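Local coordinates for protein cyanuric acid amidohydrolase (Azorhizobium caulinodans, PDB 4NQ3) that catalyses the hydrolytic opening of the s-triazine ring of cyanuric acid, giving carboxybiuret, which then decarboxylates to biuret, at residues A[13-18]-A[52-57]; A[6-11]-A[325-330]; A[33-38]-A[107-112]. All coordinates share one frame; numbering follows the deposited sequence.

Overall arrangement
The chain starts on strand 2-10 of the first four-stranded sheet, which carries the 6-11 half of contact 2. Just beyond, the 13-18 loop meets helix 51-67 in contact 1, closing a short loop inside the range assigned to repeat unit A. Strand 34-41 lies between these two segments, and its 33-38 part meets strand 106-113, assigned to repeat unit B, in contact 3. Contacts 1 and 3 therefore cross along the chain. Contact 2 closes last, when 325-330, assigned to repeat unit C, returns to the first strand, and it encloses both others. Contact 2 touches contact 1 through Thr11 and Asp16, and contact 3 through Val6 and Leu107.

Contact 1. Residues A[13-18]-A[52-57]; sequences SPDDVS and RGFAVQ. With BR8 (barbituric acid), chain C.
A chi1 of 61° tucks CG of Asp15 between N and C of its own backbone, while Phe54 has its ring anti to the backbone N (chi1 -165°). These torsions make the two side chains run alongside each other. Both segments fall in the range assigned to repeat unit A: a type I beta turn, Ser13 to Asp16, packs on helix 51-67.

The main contact is a CH-pi interaction. Asp15 CB sits over one face of the Phe54 ring, 3.7 Å from the centroid and shifted toward the rim. The carboxylate follows the ring at a tilt of 29°, and Asp15 CG lies 3.5 Å from Phe54 CZ. Pro14 CB approaches the same ring obliquely, 4.1 Å from Phe54 CD2. The turn also meets the helix backbone: Ala55 CA makes a CA-H...O contact of 3.3 Å with Pro14 O. No conventional hydrogen bond joins the two segments, so van der Waals, CH-pi and CA-H...O contacts carry the join. Phe54 also meets Phe54 of the second subunit, which places this contact at a subunit interface.

At the last residue of the turn, Asp16 OD1 accepts from both the backbone N and the hydroxyl of Ser18. The first bond makes an Asx turn where helix 18-25 begins.

At the other end of the 52-57 segment, Arg52 starts away from the 13-18 loop, and its guanidinium ends in the substrate pocket. Glu230 forms a salt bridge with Arg52 NE. O2 of barbituric acid meets the rim of the guanidinium, where Arg52 NH1 donates to it at 2.9 Å.

Contact 2. Residues A[6-11]-A[325-330]; sequences VHRIAT and VGHTEI
A salt bridge between segments assigned to repeat units A and C makes this contact, and the nearest atom of the Glu329 side chain is about 3 Å from a bound magnesium ion. Arg8 NE donates to Glu329 OE1 at 2.8 Å, with an N-H...O angle of 144°. The acceptor lone pair is the anti one, away from OE2. The oxygen lies 24° out of the guanidinium plane, and the carboxylate stands steeply to that plane. This is a single-oxygen bridge, with OE2 instead 4.0 Å from Ala10 CB.

The Arg8 and His327 side chains run toward each other. His327 CE1 comes over the guanidinium face toward which OE1 is tilted, 3.3 Å from Arg8 NH1, with the ring and guanidinium planes 36° apart. Both imidazole nitrogens are bonded. Glu329 N donates to His327 ND1 at 3.1 Å, and His327 NE2 is hydrogen-bonded to Thr280 O.

In the fold, Arg8 projects from strand 2-10, an outer strand, within this chain, of the first sheet. It meets the loop between helix 309-325 and strand 331-334, where Glu329 is the centre of an inverse gamma turn. A water also spans the join, accepting from Arg8 NH1 at 3.2 Å and donating to Glu329 O at 2.6 Å.

The guanidinium has a further partner, since Arg8 NH2 bonds to Glu278 O. Lys297 of the third subunit packs on both Arg8 and His327. Its NZ makes a long, weak ion pair with Glu329 OE1.

Contact 3. Residues A[33-38]-A[107-112]; sequences GILAIF and LAIGRA. With SO4 (sulfate ion), chain D.
Leu35 CD2 rests over one face of the Arg111 guanidinium, 3.6 Å from Arg111 CZ and offset toward the rim. The two side chains cross at about a right angle. The other methyl of the leucine turns to Ile109: Leu35 CD1 is 3.7 Å from Ile109 CG2. One leucine thus touches both side chains, Ile109 and Arg111, that the 107-112 segment turns toward 33-38.

CG of Arg111 sits in the cleft between its own backbone N and C (chi1 49°), and the chain runs extended to NE. This carries the guanidinium past Leu35 to a sulfate ion at its edge. Arg111 NE donates to sulfate O4 at 2.8 Å, close to straight at 164°. Arg111 NH2 donates to sulfate O3 at 3.0 Å and weakly to O4. Arg111 NH2 also gives a hydrogen bond of 2.9 Å to a water, which in turn donates to Ile34 O. With an alanine here, the sulfate would probably lose these donors and CD2 of Leu35 its cover. The sulfate, probably from the crystallisation liquor, also bonds to Arg95.

Leu35 and Ala36 form a classic beta bulge across from Phe93 of strand 89-97. The strand segments 34-38 and 107-112 cross at 83°, with axes 7.1 Å apart at their closest. They belong to different sheets, one in the range assigned to repeat unit A and one in that of repeat unit B. Strand 235-242 continues the packing, with Val237 against Ala36 and Phe38, and Leu239 against Ile109.

Contact 1. Residues A[13-18]-A[52-57]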
ATOM      1  N   SER A  13      15.946  -5.660 -13.228  1.00 32.46           N
ATOM      2  CA  SER A  13      15.356  -4.353 -13.433  1.00 20.09           C
ATOM      3  C   SER A  13      14.376  -4.528 -14.583  1.00 26.17           C
ATOM      4  O   SER A  13      14.582  -5.402 -15.434  1.00 25.32           O
ATOM      5  CB  SER A  13      16.453  -3.351 -13.792  1.00 36.93           C
ATOM      6  OG  SER A  13      16.003  -2.019 -13.700  1.00 54.67           O
ATOM      7  N   PRO A  14      13.296  -3.735 -14.623  1.00 23.70           N
ATOM      8  CA  PRO A  14      12.441  -3.852 -15.804  1.00 23.01           C
ATOM      9  C   PRO A  14      13.183  -3.524 -17.099  1.00 25.86           C
ATOM     10  O   PRO A  14      12.887  -4.101 -18.142  1.00 32.22           O
ATOM     11  CB  PRO A  14      11.349  -2.830 -15.533  1.00 17.05           C
ATOM     12  CG  PRO A  14      11.275  -2.768 -14.048  1.00 18.27           C
ATOM     13  CD  PRO A  14      12.693  -2.866 -13.604  1.00 19.02           C
ATOM     14  N   ASP A  15      14.164  -2.642 -17.025  1.00 16.69           N
ATOM     15  CA  ASP A  15      14.871  -2.215 -18.213  1.00 16.18           C
ATOM     16  C   ASP A  15      16.148  -2.987 -18.451  1.00 27.52           C
ATOM     17  O   ASP A  15      16.959  -2.569 -19.271  1.00 32.43           O
ATOM     18  CB  ASP A  15      15.216  -0.733 -18.135  1.00 35.23           C
ATOM     19  CG  ASP A  15      16.117  -0.393 -16.954  1.00 37.56           C
ATOM     20  OD1 ASP A  15      16.089  -1.104 -15.930  1.00 34.64           O
ATOM     21  OD2 ASP A  15      16.889   0.577 -17.067  1.00 49.24           O
ATOM     22  N   ASP A  16      16.357  -4.070 -17.699  1.00 25.03           N
ATOM     23  CA  ASP A  16      17.562  -4.912 -17.839  1.00 22.51           C
ATOM     24  C   ASP A  16      17.413  -5.932 -18.966  1.00 26.12           C
ATOM     25  O   ASP A  16      16.861  -7.022 -18.787  1.00 31.78           O
ATOM     26  CB  ASP A  16      17.882  -5.648 -16.531  1.00 19.93           C
ATOM     27  CG  ASP A  16      19.084  -6.574 -16.670  1.00 28.58           C
ATOM     28  OD1 ASP A  16      19.909  -6.319 -17.571  1.00 40.53           O
ATOM     29  OD2 ASP A  16      19.238  -7.537 -15.882  1.00 40.16           O
ATOM     30  N   VAL A  17      17.886  -5.577 -20.144  1.00 26.82           N
ATOM     31  CA  VAL A  17      17.751  -6.485 -21.261  1.00 29.01           C
ATOM     32  C   VAL A  17      19.117  -7.150 -21.492  1.00 29.36           C
ATOM     33  O   VAL A  17      19.359  -7.799 -22.512  1.00 35.41           O
ATOM     34  CB  VAL A  17      17.223  -5.743 -22.535  1.00 28.54           C
ATOM     35  CG1 VAL A  17      15.837  -5.174 -22.274  1.00 14.68           C
ATOM     36  CG2 VAL A  17      18.168  -4.625 -22.935  1.00 24.83           C
ATOM     37  N   SER A  18      20.020  -6.977 -20.541  1.00 27.55           N
ATOM     38  CA  SER A  18      21.395  -7.456 -20.713  1.00 28.38           C
ATOM     39  C   SER A  18      21.495  -8.959 -21.035  1.00 27.32           C
ATOM     40  O   SER A  18      22.374  -9.382 -21.790  1.00 29.12           O
ATOM     41  CB  SER A  18      22.216  -7.117 -19.472  1.00 18.77           C
ATOM     42  OG  SER A  18      21.821  -7.886 -18.352  1.00 29.96           O
ATOM     43  N   ARG A  52       5.907  -2.319 -16.611  1.00 21.62           N
ATOM     44  CA  ARG A  52       5.501  -3.016 -17.833  1.00 20.56           C
ATOM     45  C   ARG A  52       5.947  -2.234 -19.064  1.00 20.61           C
ATOM     46  O   ARG A  52       6.629  -2.765 -19.941  1.00 16.62           O
ATOM     47  CB  ARG A  52       3.975  -3.220 -17.876  1.00 15.26           C
ATOM     48  CG  ARG A  52       3.437  -4.232 -16.866  1.00 16.04           C
ATOM     49  CD  ARG A  52       1.930  -4.406 -16.934  1.00 16.31           C
ATOM     50  NE  ARG A  52       1.256  -3.123 -16.874  1.00 21.36           N
ATOM     51  CZ  ARG A  52       0.322  -2.797 -15.996  1.00 24.98           C
ATOM     52  NH1 ARG A  52      -0.073  -3.676 -15.086  1.00 29.33           N
ATOM     53  NH2 ARG A  52      -0.227  -1.595 -16.038  1.00 16.98           N
ATOM     54  N   GLY A  53       5.518  -0.974 -19.137  1.00 20.41           N
ATOM     55  CA  GLY A  53       5.833  -0.131 -20.272  1.00 18.67           C
ATOM     56  C   GLY A  53       7.320   0.115 -20.395  1.00 21.37           C
ATOM     57  O   GLY A  53       7.866   0.132 -21.511  1.00 24.33           O
ATOM     58  N   PHE A  54       7.976   0.252 -19.249  1.00 14.46           N
ATOM     59  CA  PHE A  54       9.425   0.417 -19.187  1.00 24.41           C
ATOM     60  C   PHE A  54      10.150  -0.789 -19.814  1.00 24.88           C
ATOM     61  O   PHE A  54      11.063  -0.618 -20.618  1.00 29.36           O
ATOM     62  CB  PHE A  54       9.849   0.622 -17.724  1.00 15.48           C
ATOM     63  CG  PHE A  54      11.234   1.156 -17.550  1.00 15.92           C
ATOM     64  CD1 PHE A  54      11.952   1.650 -18.627  1.00 21.67           C
ATOM     65  CD2 PHE A  54      11.818   1.189 -16.305  1.00 16.87           C
ATOM     66  CE1 PHE A  54      13.239   2.158 -18.460  1.00 16.14           C
ATOM     67  CE2 PHE A  54      13.100   1.700 -16.145  1.00 20.38           C
ATOM     68  CZ  PHE A  54      13.806   2.174 -17.224  1.00 17.05           C
ATOM     69  N   ALA A  55       9.740  -2.010 -19.462  1.00 22.27           N
ATOM     70  CA  ALA A  55      10.337  -3.209 -20.062  1.00 22.20           C
ATOM     71  C   ALA A  55      10.060  -3.252 -21.571  1.00 19.80           C
ATOM     72  O   ALA A  55      10.919  -3.655 -22.355  1.00 24.29           O
ATOM     73  CB  ALA A  55       9.810  -4.461 -19.405  1.00 14.52           C
ATOM     74  N   VAL A  56       8.853  -2.860 -21.975  1.00 19.59           N
ATOM     75  CA  VAL A  56       8.470  -2.922 -23.375  1.00 13.20           C
ATOM     76  C   VAL A  56       9.367  -2.009 -24.182  1.00 24.05           C
ATOM     77  O   VAL A  56       9.974  -2.427 -25.172  1.00 23.50           O
ATOM     78  CB  VAL A  56       7.006  -2.535 -23.594  1.00 15.44           C
ATOM     79  CG1 VAL A  56       6.746  -2.333 -25.044  1.00 13.15           C
ATOM     80  CG2 VAL A  56       6.076  -3.642 -23.050  1.00 16.72           C
ATOM     81  N   GLN A  57       9.490  -0.770 -23.723  1.00 24.58           N
ATOM     82  CA  GLN A  57      10.327   0.211 -24.399  1.00 13.44           C
ATOM     83  C   GLN A  57      11.733  -0.309 -24.522  1.00 18.82           C
ATOM     84  O   GLN A  57      12.353  -0.203 -25.566  1.00 23.03           O
ATOM     85  CB  GLN A  57      10.320   1.530 -23.639  1.00 13.71           C
ATOM     86  CG  GLN A  57      10.818   2.704 -24.427  1.00 17.26           C
ATOM     87  CD  GLN A  57      10.671   4.003 -23.664  1.00 26.40           C
ATOM     88  OE1 GLN A  57      11.262   4.188 -22.577  1.00 18.73           O
ATOM     89  NE2 GLN A  57       9.902   4.930 -24.241  1.00 32.08           N
TER
HETATM   90  N1  BR8 C 401      -1.785  -7.248 -15.423  1.00 21.67           N
HETATM   91  C2  BR8 C 401      -0.546  -7.375 -14.897  1.00 23.39           C
HETATM   92  O2  BR8 C 401       0.270  -6.505 -15.134  1.00 22.38           O
HETATM   93  N3  BR8 C 401      -0.233  -8.448 -14.112  1.00 31.64           N
HETATM   94  C4  BR8 C 401      -1.182  -9.461 -13.816  1.00 29.46           C
HETATM   95  O4  BR8 C 401      -0.865 -10.406 -13.101  1.00 35.02           O
HETATM   96  C5  BR8 C 401      -2.603  -9.457 -14.384  1.00 22.87           C
HETATM   97  C6  BR8 C 401      -2.783  -8.196 -15.217  1.00 18.61           C
HETATM   98  O8  BR8 C 401      -3.855  -7.983 -15.737  1.00 24.37           O

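Contact 2. Residues A[6-11]-A[325-330]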
ATOM      1  N   VAL A   6      12.413 -22.155 -26.192  1.00 26.46           N
ATOM      2  CA  VAL A   6      11.953 -21.268 -25.123  1.00 27.33           C
ATOM      3  C   VAL A   6      13.082 -20.919 -24.163  1.00 36.68           C
ATOM      4  O   VAL A   6      13.708 -21.818 -23.586  1.00 45.85           O
ATOM      5  CB  VAL A   6      10.805 -21.899 -24.345  1.00 23.75           C
ATOM      6  CG1 VAL A   6      10.383 -21.003 -23.202  1.00 23.15           C
ATOM      7  CG2 VAL A   6       9.662 -22.161 -25.277  1.00 24.84           C
ATOM      8  N   HIS A   7      13.327 -19.626 -23.975  1.00 21.96           N
ATOM      9  CA  HIS A   7      14.468 -19.160 -23.176  1.00 21.93           C
ATOM     10  C   HIS A   7      14.046 -18.384 -21.938  1.00 24.13           C
ATOM     11  O   HIS A   7      13.404 -17.352 -22.069  1.00 28.90           O
ATOM     12  CB  HIS A   7      15.372 -18.253 -24.011  1.00 23.96           C
ATOM     13  CG  HIS A   7      15.881 -18.879 -25.269  1.00 35.57           C
ATOM     14  ND1 HIS A   7      16.968 -19.728 -25.291  1.00 44.61           N
ATOM     15  CD2 HIS A   7      15.449 -18.783 -26.551  1.00 40.79           C
ATOM     16  CE1 HIS A   7      17.186 -20.123 -26.533  1.00 48.39           C
ATOM     17  NE2 HIS A   7      16.278 -19.564 -27.317  1.00 44.72           N
ATOM     18  N   ARG A   8      14.417 -18.843 -20.747  1.00 21.47           N
ATOM     19  CA  ARG A   8      14.083 -18.078 -19.541  1.00 24.46           C
ATOM     20  C   ARG A   8      15.276 -17.213 -19.082  1.00 25.94           C
ATOM     21  O   ARG A   8      16.331 -17.715 -18.724  1.00 32.26           O
ATOM     22  CB  ARG A   8      13.630 -19.001 -18.422  1.00 21.51           C
ATOM     23  CG  ARG A   8      12.732 -18.330 -17.415  1.00 27.93           C
ATOM     24  CD  ARG A   8      12.041 -19.356 -16.474  1.00 29.16           C
ATOM     25  NE  ARG A   8      13.044 -20.044 -15.670  1.00 29.60           N
ATOM     26  CZ  ARG A   8      12.943 -21.269 -15.163  1.00 30.39           C
ATOM     27  NH1 ARG A   8      11.862 -22.022 -15.333  1.00 25.45           N
ATOM     28  NH2 ARG A   8      13.960 -21.736 -14.461  1.00 38.01           N
ATOM     29  N   ILE A   9      15.111 -15.903 -19.131  1.00 18.81           N
ATOM     30  CA  ILE A   9      16.199 -14.992 -18.852  1.00 18.76           C
ATOM     31  C   ILE A   9      15.944 -14.145 -17.590  1.00 26.95           C
ATOM     32  O   ILE A   9      14.904 -13.504 -17.466  1.00 29.11           O
ATOM     33  CB  ILE A   9      16.440 -14.077 -20.066  1.00 25.78           C
ATOM     34  CG1 ILE A   9      16.792 -14.942 -21.278  1.00 22.40           C
ATOM     35  CG2 ILE A   9      17.545 -13.050 -19.787  1.00 17.80           C
ATOM     36  CD1 ILE A   9      17.004 -14.181 -22.550  1.00 16.90           C
ATOM     37  N   ALA A  10      16.879 -14.159 -16.644  1.00 27.02           N
ATOM     38  CA  ALA A  10      16.759 -13.302 -15.466  1.00 28.63           C
ATOM     39  C   ALA A  10      16.904 -11.795 -15.814  1.00 27.06           C
ATOM     40  O   ALA A  10      17.506 -11.435 -16.814  1.00 26.25           O
ATOM     41  CB  ALA A  10      17.773 -13.695 -14.449  1.00 22.13           C
ATOM     42  N   THR A  11      16.311 -10.928 -15.001  1.00 28.71           N
ATOM     43  CA  THR A  11      16.408  -9.472 -15.160  1.00 26.96           C
ATOM     44  C   THR A  11      16.562  -8.823 -13.780  1.00 30.92           C
ATOM     45  O   THR A  11      15.893  -9.219 -12.816  1.00 38.59           O
ATOM     46  CB  THR A  11      15.162  -8.879 -15.833  1.00 27.34           C
ATOM     47  OG1 THR A  11      14.050  -9.063 -14.946  1.00 39.28           O
ATOM     48  CG2 THR A  11      14.842  -9.578 -17.165  1.00 19.89           C
ATOM     49  N   VAL A 325       7.319 -26.980  -7.524  1.00 45.18           N
ATOM     50  CA  VAL A 325       8.228 -27.061  -8.643  1.00 46.11           C
ATOM     51  C   VAL A 325       9.654 -26.721  -8.183  1.00 45.24           C
ATOM     52  O   VAL A 325      10.614 -26.941  -8.908  1.00 50.24           O
ATOM     53  CB  VAL A 325       7.734 -26.144  -9.795  1.00 37.27           C
ATOM     54  CG1 VAL A 325       7.868 -24.697  -9.410  1.00 39.06           C
ATOM     55  CG2 VAL A 325       8.480 -26.419 -11.068  1.00 38.88           C
ATOM     56  N   GLY A 326       9.800 -26.230  -6.955  1.00 40.81           N
ATOM     57  CA  GLY A 326      11.127 -26.054  -6.382  1.00 41.52           C
ATOM     58  C   GLY A 326      11.942 -24.805  -6.699  1.00 41.63           C
ATOM     59  O   GLY A 326      13.100 -24.695  -6.299  1.00 41.67           O
ATOM     60  N   HIS A 327      11.354 -23.861  -7.426  1.00 43.68           N
ATOM     61  CA  HIS A 327      12.019 -22.591  -7.705  1.00 35.35           C
ATOM     62  C   HIS A 327      11.018 -21.474  -7.871  1.00 33.39           C
ATOM     63  O   HIS A 327       9.816 -21.711  -7.882  1.00 32.66           O
ATOM     64  CB  HIS A 327      12.890 -22.693  -8.944  1.00 33.02           C
ATOM     65  CG  HIS A 327      12.124 -22.837 -10.218  1.00 35.81           C
ATOM     66  ND1 HIS A 327      11.868 -21.771 -11.055  1.00 37.82           N
ATOM     67  CD2 HIS A 327      11.591 -23.928 -10.820  1.00 40.18           C
ATOM     68  CE1 HIS A 327      11.200 -22.198 -12.114  1.00 39.66           C
ATOM     69  NE2 HIS A 327      11.019 -23.504 -11.996  1.00 41.55           N
ATOM     70  N   THR A 328      11.511 -20.248  -7.969  1.00 35.47           N
ATOM     71  CA  THR A 328      10.622 -19.100  -7.928  1.00 31.66           C
ATOM     72  C   THR A 328      10.569 -18.331  -9.229  1.00 33.15           C
ATOM     73  O   THR A 328       9.925 -17.291  -9.304  1.00 35.42           O
ATOM     74  CB  THR A 328      11.025 -18.153  -6.830  1.00 29.37           C
ATOM     75  OG1 THR A 328      12.371 -17.742  -7.070  1.00 27.12           O
ATOM     76  CG2 THR A 328      10.917 -18.852  -5.478  1.00 27.44           C
ATOM     77  N   GLU A 329      11.241 -18.829 -10.258  1.00 32.81           N
ATOM     78  CA  GLU A 329      11.216 -18.147 -11.549  1.00 30.67           C
ATOM     79  C   GLU A 329      10.011 -18.653 -12.348  1.00 24.49           C
ATOM     80  O   GLU A 329      10.169 -19.289 -13.377  1.00 27.50           O
ATOM     81  CB  GLU A 329      12.521 -18.377 -12.325  1.00 30.53           C
ATOM     82  CG  GLU A 329      13.123 -17.151 -13.012  1.00 31.21           C
ATOM     83  CD  GLU A 329      14.558 -17.406 -13.478  1.00 44.17           C
ATOM     84  OE1 GLU A 329      14.762 -18.383 -14.229  1.00 50.81           O
ATOM     85  OE2 GLU A 329      15.490 -16.663 -13.074  1.00 48.53           O
ATOM     86  N   ILE A 330       8.809 -18.410 -11.835  1.00 26.49           N
ATOM     87  CA  ILE A 330       7.573 -18.840 -12.497  1.00 28.64           C
ATOM     88  C   ILE A 330       6.673 -17.665 -12.906  1.00 29.40           C
ATOM     89  O   ILE A 330       6.663 -16.617 -12.260  1.00 36.28           O
ATOM     90  CB  ILE A 330       6.780 -19.807 -11.593  1.00 27.81           C
ATOM     91  CG1 ILE A 330       6.429 -19.136 -10.287  1.00 25.69           C
ATOM     92  CG2 ILE A 330       7.622 -20.995 -11.193  1.00 25.13           C
ATOM     93  CD1 ILE A 330       6.070 -20.152  -9.259  1.00 29.22           C
TER
HETATM   94  O   HOH W   1       9.055 -20.481 -15.412  1.00 29.08           O

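Contact 3. Residues A[33-38]-A[107-112]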
ATOM      1  N   GLY A  33      13.983 -15.111 -35.433  1.00 24.77           N
ATOM      2  CA  GLY A  33      13.046 -16.154 -35.057  1.00 19.72           C
ATOM      3  C   GLY A  33      12.313 -15.916 -33.751  1.00 25.82           C
ATOM      4  O   GLY A  33      11.629 -16.806 -33.234  1.00 27.62           O
ATOM      5  N   ILE A  34      12.467 -14.723 -33.192  1.00 25.89           N
ATOM      6  CA  ILE A  34      11.777 -14.402 -31.956  1.00 26.17           C
ATOM      7  C   ILE A  34      10.314 -14.119 -32.262  1.00 27.51           C
ATOM      8  O   ILE A  34       9.998 -13.180 -32.988  1.00 34.96           O
ATOM      9  CB  ILE A  34      12.396 -13.202 -31.254  1.00 16.37           C
ATOM     10  CG1 ILE A  34      13.776 -13.553 -30.731  1.00 24.10           C
ATOM     11  CG2 ILE A  34      11.530 -12.751 -30.114  1.00 18.67           C
ATOM     12  CD1 ILE A  34      14.423 -12.393 -29.989  1.00 27.48           C
ATOM     13  N   LEU A  35       9.430 -14.953 -31.729  1.00 25.19           N
ATOM     14  CA  LEU A  35       8.000 -14.779 -31.919  1.00 28.17           C
ATOM     15  C   LEU A  35       7.373 -13.899 -30.845  1.00 27.24           C
ATOM     16  O   LEU A  35       6.589 -12.999 -31.170  1.00 33.80           O
ATOM     17  CB  LEU A  35       7.289 -16.126 -31.958  1.00 18.66           C
ATOM     18  CG  LEU A  35       7.669 -16.900 -33.202  1.00 24.65           C
ATOM     19  CD1 LEU A  35       6.875 -18.175 -33.282  1.00 27.64           C
ATOM     20  CD2 LEU A  35       7.369 -16.026 -34.386  1.00 26.21           C
ATOM     21  N   ALA A  36       7.679 -14.168 -29.575  1.00 21.76           N
ATOM     22  CA  ALA A  36       7.050 -13.417 -28.493  1.00 21.29           C
ATOM     23  C   ALA A  36       7.942 -13.389 -27.287  1.00 18.87           C
ATOM     24  O   ALA A  36       8.754 -14.277 -27.110  1.00 25.71           O
ATOM     25  CB  ALA A  36       5.695 -14.023 -28.126  1.00 16.59           C
ATOM     26  N   ILE A  37       7.792 -12.368 -26.451  1.00 21.01           N
ATOM     27  CA  ILE A  37       8.461 -12.364 -25.161  1.00 23.69           C
ATOM     28  C   ILE A  37       7.463 -12.158 -24.025  1.00 23.82           C
ATOM     29  O   ILE A  37       6.714 -11.193 -24.042  1.00 26.58           O
ATOM     30  CB  ILE A  37       9.520 -11.284 -25.075  1.00 20.17           C
ATOM     31  CG1 ILE A  37      10.508 -11.392 -26.227  1.00 14.80           C
ATOM     32  CG2 ILE A  37      10.306 -11.445 -23.808  1.00 21.16           C
ATOM     33  CD1 ILE A  37      11.563 -10.309 -26.157  1.00 14.27           C
ATOM     34  N   PHE A  38       7.424 -13.078 -23.060  1.00 21.91           N
ATOM     35  CA  PHE A  38       6.624 -12.874 -21.849  1.00 22.93           C
ATOM     36  C   PHE A  38       7.515 -12.304 -20.776  1.00 23.80           C
ATOM     37  O   PHE A  38       8.711 -12.573 -20.759  1.00 24.48           O
ATOM     38  CB  PHE A  38       6.013 -14.169 -21.314  1.00 22.66           C
ATOM     39  CG  PHE A  38       4.990 -14.807 -22.219  1.00 28.60           C
ATOM     40  CD1 PHE A  38       4.689 -14.276 -23.457  1.00 32.71           C
ATOM     41  CD2 PHE A  38       4.324 -15.957 -21.811  1.00 29.52           C
ATOM     42  CE1 PHE A  38       3.752 -14.885 -24.272  1.00 31.79           C
ATOM     43  CE2 PHE A  38       3.396 -16.559 -22.617  1.00 29.22           C
ATOM     44  CZ  PHE A  38       3.111 -16.023 -23.850  1.00 32.02           C
ATOM     45  N   LEU A 107       6.188 -28.763 -29.168  1.00 37.10           N
ATOM     46  CA  LEU A 107       5.666 -27.449 -28.852  1.00 27.99           C
ATOM     47  C   LEU A 107       5.547 -26.638 -30.123  1.00 33.66           C
ATOM     48  O   LEU A 107       6.483 -26.611 -30.918  1.00 33.99           O
ATOM     49  CB  LEU A 107       6.562 -26.730 -27.842  1.00 27.06           C
ATOM     50  CG  LEU A 107       6.172 -25.299 -27.418  1.00 27.34           C
ATOM     51  CD1 LEU A 107       4.741 -25.241 -26.926  1.00 24.49           C
ATOM     52  CD2 LEU A 107       7.103 -24.756 -26.340  1.00 24.91           C
ATOM     53  N   ALA A 108       4.382 -26.017 -30.323  1.00 32.70           N
ATOM     54  CA  ALA A 108       4.157 -25.093 -31.432  1.00 28.87           C
ATOM     55  C   ALA A 108       3.751 -23.736 -30.869  1.00 29.40           C
ATOM     56  O   ALA A 108       3.098 -23.666 -29.827  1.00 29.78           O
ATOM     57  CB  ALA A 108       3.097 -25.613 -32.371  1.00 27.23           C
ATOM     58  N   ILE A 109       4.116 -22.674 -31.587  1.00 31.73           N
ATOM     59  CA  ILE A 109       3.907 -21.296 -31.174  1.00 21.76           C
ATOM     60  C   ILE A 109       3.311 -20.461 -32.285  1.00 23.46           C
ATOM     61  O   ILE A 109       3.794 -20.489 -33.413  1.00 30.12           O
ATOM     62  CB  ILE A 109       5.212 -20.637 -30.786  1.00 24.99           C
ATOM     63  CG1 ILE A 109       5.939 -21.468 -29.743  1.00 21.97           C
ATOM     64  CG2 ILE A 109       4.969 -19.210 -30.297  1.00 20.18           C
ATOM     65  CD1 ILE A 109       7.385 -21.148 -29.729  1.00 25.03           C
ATOM     66  N   GLY A 110       2.258 -19.714 -31.983  1.00 20.66           N
ATOM     67  CA  GLY A 110       1.690 -18.809 -32.971  1.00 25.67           C
ATOM     68  C   GLY A 110       1.421 -17.455 -32.351  1.00 25.17           C
ATOM     69  O   GLY A 110       1.117 -17.363 -31.155  1.00 27.69           O
ATOM     70  N   ARG A 111       1.554 -16.393 -33.131  1.00 23.44           N
ATOM     71  CA  ARG A 111       1.304 -15.074 -32.571  1.00 24.99           C
ATOM     72  C   ARG A 111       0.329 -14.352 -33.466  1.00 22.06           C
ATOM     73  O   ARG A 111       0.163 -14.743 -34.613  1.00 22.45           O
ATOM     74  CB  ARG A 111       2.594 -14.259 -32.456  1.00 18.54           C
ATOM     75  CG  ARG A 111       3.344 -14.297 -33.706  1.00 20.04           C
ATOM     76  CD  ARG A 111       4.307 -13.181 -33.864  1.00 20.65           C
ATOM     77  NE  ARG A 111       5.028 -13.400 -35.114  1.00 22.53           N
ATOM     78  CZ  ARG A 111       6.174 -12.814 -35.432  1.00 32.67           C
ATOM     79  NH1 ARG A 111       6.737 -11.970 -34.569  1.00 31.82           N
ATOM     80  NH2 ARG A 111       6.770 -13.091 -36.597  1.00 29.97           N
ATOM     81  N   ALA A 112      -0.256 -13.270 -32.953  1.00 17.90           N
ATOM     82  CA  ALA A 112      -1.148 -12.406 -33.715  1.00 18.34           C
ATOM     83  C   ALA A 112      -1.337 -11.107 -32.940  1.00 17.45           C
ATOM     84  O   ALA A 112      -1.150 -11.084 -31.722  1.00 21.32           O
ATOM     85  CB  ALA A 112      -2.481 -13.080 -33.970  1.00 18.74           C
TER
HETATM   86  S   SO4 D 402       4.694 -15.443 -38.531  0.76 47.86           S
HETATM   87  O1  SO4 D 402       4.284 -14.613 -39.669  0.76 43.28           O
HETATM   88  O2  SO4 D 402       4.232 -16.833 -38.668  0.76 45.46           O
HETATM   89  O3  SO4 D 402       6.160 -15.413 -38.430  0.76 42.77           O
HETATM   90  O4  SO4 D 402       4.073 -14.876 -37.329  0.76 52.19           O
HETATM   91  O   HOH W   2       9.407 -12.197 -35.864  1.00 55.41           O